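Local coordinates for protein porin B (Pseudomonas putida, PDB 4GEY) that probably forms an outer-membrane beta-barrel channel through which sugars such as glucose cross the outer membrane, at residues 353-358 and 387-392. The protein carries 2 engineered substitutions. Residues are numbered along the deposited sequence; the frame is centred on the assembly and turned at random.
Sequences ARIHVN and RTEYNA. With DMU (decyl-beta-D-maltopyranoside), chain L.
Tyr390 and Arg354 face each other across a non-hydrogen-bonded pair, their side chains running side by side in the same direction. Arg354 sets CG anti to its own backbone N (chi1 170°) and stays extended as far as NE, which lays CG 3.6 Å from CE2 of Tyr390 and brings the phenol OH to the edge of the guanidinium, in its plane. Further out, NH1 of Arg354 hydrogen-bonds to OE1 of Gln330 on the next strand. The alkyl chain of the detergent decylmaltoside passes over one face of the Tyr390 ring, C28 offset toward the rim and 3.6 Å from CD2. With an alanine in place of Tyr390, the alkyl chain of the detergent and the methylenes of Arg354 would probably both lose the ring they pack on. These are neighbouring antiparallel strands in the wall of the porin barrel, and Arg354, His356, Thr388 and Tyr390 point to its outer side, where the detergent lies against Tyr390. Ile355 N gives a hydrogen bond of 2.8 Å to Glu389 O, and Glu389 N returns one to Ile355 O. On the inward face, Asn391 ND2 donates to Glu389 OE1 at 2.9 Å, almost straight (174°), in the amide plane of Asn391 and on the anti lone pair of OE1; CD1 of Ile355 lies against both groups. OE1 also accepts from Ser117 N, and OE2 takes the backbone N-H groups of Phe116 and Gly417, while Asn391 OD1 accepts from Asn167.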
loop_
_atom_site.group_PDB
_atom_site.type_symbol
_atom_site.label_atom_id
_atom_site.label_comp_id
_atom_site.label_asym_id
_atom_site.label_seq_id
_atom_site.Cartn_x
_atom_site.Cartn_y
_atom_site.Cartn_z
ATOM N N ALA A 353 -8.145 -4.949 10.750
ATOM C CA ALA A 353 -6.696 -5.036 10.830
ATOM C C ALA A 353 -6.243 -4.740 12.232
ATOM O O ALA A 353 -6.840 -3.935 12.928
ATOM C CB ALA A 353 -6.046 -4.071 9.874
ATOM N N ARG A 354 -5.172 -5.406 12.637
ATOM C CA ARG A 354 -4.541 -5.170 13.922
ATOM C C ARG A 354 -3.097 -4.801 13.641
ATOM O O ARG A 354 -2.421 -5.475 12.872
ATOM C CB ARG A 354 -4.616 -6.435 14.770
ATOM C CG ARG A 354 -3.785 -6.403 16.024
ATOM C CD ARG A 354 -3.789 -7.745 16.723
ATOM N NE ARG A 354 -2.910 -7.680 17.878
ATOM C CZ ARG A 354 -1.657 -8.122 17.891
ATOM N NH1 ARG A 354 -1.153 -8.690 16.812
ATOM N NH2 ARG A 354 -0.915 -8.013 18.989
ATOM N N ILE A 355 -2.640 -3.708 14.236
ATOM C CA ILE A 355 -1.272 -3.233 14.054
ATOM C C ILE A 355 -0.594 -3.104 15.405
ATOM O O ILE A 355 -0.884 -2.187 16.177
ATOM C CB ILE A 355 -1.258 -1.863 13.377
ATOM C CG1 ILE A 355 -2.021 -1.933 12.048
ATOM C CG2 ILE A 355 0.166 -1.391 13.173
ATOM C CD1 ILE A 355 -2.460 -0.578 11.498
ATOM N N HIS A 356 0.310 -4.023 15.700
ATOM C CA HIS A 356 0.957 -4.026 17.009
ATOM C C HIS A 356 2.318 -3.319 17.020
ATOM O O HIS A 356 3.122 -3.493 16.106
ATOM C CB HIS A 356 1.096 -5.453 17.530
ATOM C CG HIS A 356 1.777 -5.542 18.855
ATOM N ND1 HIS A 356 3.099 -5.912 18.990
ATOM C CD2 HIS A 356 1.322 -5.303 20.108
ATOM C CE1 HIS A 356 3.426 -5.900 20.269
ATOM N NE2 HIS A 356 2.368 -5.533 20.969
ATOM N N VAL A 357 2.558 -2.521 18.060
ATOM C CA VAL A 357 3.817 -1.806 18.209
ATOM C C VAL A 357 4.791 -2.547 19.110
ATOM O O VAL A 357 4.457 -2.909 20.239
ATOM C CB VAL A 357 3.636 -0.394 18.801
ATOM C CG1 VAL A 357 4.965 0.346 18.782
ATOM C CG2 VAL A 357 2.573 0.390 18.051
ATOM N N ASN A 358 5.990 -2.763 18.576
ATOM C CA ASN A 358 7.169 -3.239 19.298
ATOM C C ASN A 358 7.230 -2.726 20.721
ATOM O O ASN A 358 7.376 -1.525 20.952
ATOM C CB ASN A 358 8.397 -2.743 18.535
ATOM C CG ASN A 358 9.676 -3.359 19.007
ATOM O OD1 ASN A 358 9.874 -3.573 20.197
ATOM N ND2 ASN A 358 10.575 -3.635 18.068
ATOM N N ARG A 387 0.746 1.193 21.710
ATOM C CA ARG A 387 0.465 -0.212 21.981
ATOM C C ARG A 387 -0.104 -0.961 20.766
ATOM O O ARG A 387 0.628 -1.660 20.082
ATOM C CB ARG A 387 -0.421 -0.349 23.232
ATOM C CG ARG A 387 -0.160 0.754 24.270
ATOM C CD ARG A 387 -1.063 0.661 25.502
ATOM N NE ARG A 387 -0.416 -0.043 26.609
ATOM C CZ ARG A 387 -0.085 0.519 27.766
ATOM N NH1 ARG A 387 -0.346 1.800 27.993
ATOM N NH2 ARG A 387 0.505 -0.211 28.703
ATOM N N THR A 388 -1.395 -0.834 20.490
ATOM C CA THR A 388 -1.991 -1.578 19.378
ATOM C C THR A 388 -3.135 -0.791 18.758
ATOM O O THR A 388 -4.043 -0.359 19.459
ATOM C CB THR A 388 -2.535 -2.946 19.825
ATOM O OG1 THR A 388 -1.552 -3.632 20.616
ATOM C CG2 THR A 388 -2.897 -3.793 18.620
ATOM N N GLU A 389 -3.072 -0.612 17.444
ATOM C CA GLU A 389 -4.067 0.137 16.695
ATOM C C GLU A 389 -4.892 -0.856 15.899
ATOM O O GLU A 389 -4.347 -1.800 15.310
ATOM C CB GLU A 389 -3.376 1.114 15.744
ATOM C CG GLU A 389 -4.294 1.823 14.758
ATOM C CD GLU A 389 -3.535 2.740 13.778
ATOM O OE1 GLU A 389 -3.867 2.733 12.574
ATOM O OE2 GLU A 389 -2.613 3.470 14.202
ATOM N N TYR A 390 -6.206 -0.657 15.892
ATOM C CA TYR A 390 -7.082 -1.483 15.072
ATOM C C TYR A 390 -7.771 -0.618 14.025
ATOM O O TYR A 390 -8.083 0.548 14.282
ATOM C CB TYR A 390 -8.120 -2.219 15.930
ATOM C CG TYR A 390 -7.519 -3.273 16.833
ATOM C CD1 TYR A 390 -6.868 -2.917 18.008
ATOM C CD2 TYR A 390 -7.609 -4.624 16.518
ATOM C CE1 TYR A 390 -6.318 -3.874 18.845
ATOM C CE2 TYR A 390 -7.067 -5.590 17.349
ATOM C CZ TYR A 390 -6.420 -5.205 18.510
ATOM O OH TYR A 390 -5.867 -6.140 19.337
ATOM N N ASN A 391 -7.993 -1.185 12.843
ATOM C CA ASN A 391 -8.731 -0.488 11.798
ATOM C C ASN A 391 -9.805 -1.399 11.268
ATOM O O ASN A 391 -9.602 -2.617 11.180
ATOM C CB ASN A 391 -7.825 -0.091 10.632
ATOM C CG ASN A 391 -6.896 1.064 10.961
ATOM O OD1 ASN A 391 -7.074 2.187 10.468
ATOM N ND2 ASN A 391 -5.881 0.791 11.772
ATOM N N ALA A 392 -10.943 -0.814 10.901
ATOM C CA ALA A 392 -11.977 -1.564 10.209
ATOM C C ALA A 392 -12.685 -0.704 9.171
ATOM O O ALA A 392 -12.932 0.488 9.391
ATOM C CB ALA A 392 -12.970 -2.158 11.192
HETATM C C1 DMU L . -6.117 -2.984 23.737
HETATM C C2 DMU L . -4.949 -2.567 24.482
HETATM C C3 DMU L . -4.981 -2.445 25.964
HETATM C C4 DMU L . -6.122 -3.232 26.648
HETATM O O5 DMU L . -7.401 -3.029 25.806
HETATM C C6 DMU L . -7.248 -3.548 24.470
HETATM O O7 DMU L . -3.734 -2.911 26.532
HETATM O O16 DMU L . -8.497 -3.412 23.774
HETATM C C18 DMU L . -9.041 -4.557 23.118
HETATM C C19 DMU L . -10.157 -4.327 22.065
HETATM C C22 DMU L . -9.859 -4.545 20.537
HETATM C C25 DMU L . -11.020 -4.274 19.576
HETATM C C28 DMU L . -10.779 -4.147 18.085
HETATM C C31 DMU L . -11.810 -3.373 17.288
HETATM C C34 DMU L . -11.812 -3.456 15.777
HETATM C C37 DMU L . -12.174 -2.235 14.992
HETATM O O49 DMU L . -5.633 -3.971 22.732
HETATM O O55 DMU L . -4.415 -1.356 23.833
HETATM C C57 DMU L . -6.346 -2.882 27.938
HETATM O O61 DMU L . -7.659 -2.906 28.382
HETATM C C5 DMU L . -2.376 -2.729 28.510
HETATM C C7 DMU L . -2.905 -2.484 29.814
HETATM C C8 DMU L . -3.101 -1.060 30.112
HETATM C C9 DMU L . -4.073 -0.371 29.114
HETATM O O1 DMU L . -3.874 -0.931 27.697
HETATM C C10 DMU L . -3.010 -2.046 27.372
HETATM O O2 DMU L . -3.633 -0.911 31.396
HETATM O O3 DMU L . -2.353 -4.180 28.279
HETATM O O4 DMU L . -1.968 -3.053 30.780
HETATM C C11 DMU L . -3.888 0.935 29.082
HETATM O O6 DMU L . -4.694 1.680 28.240
#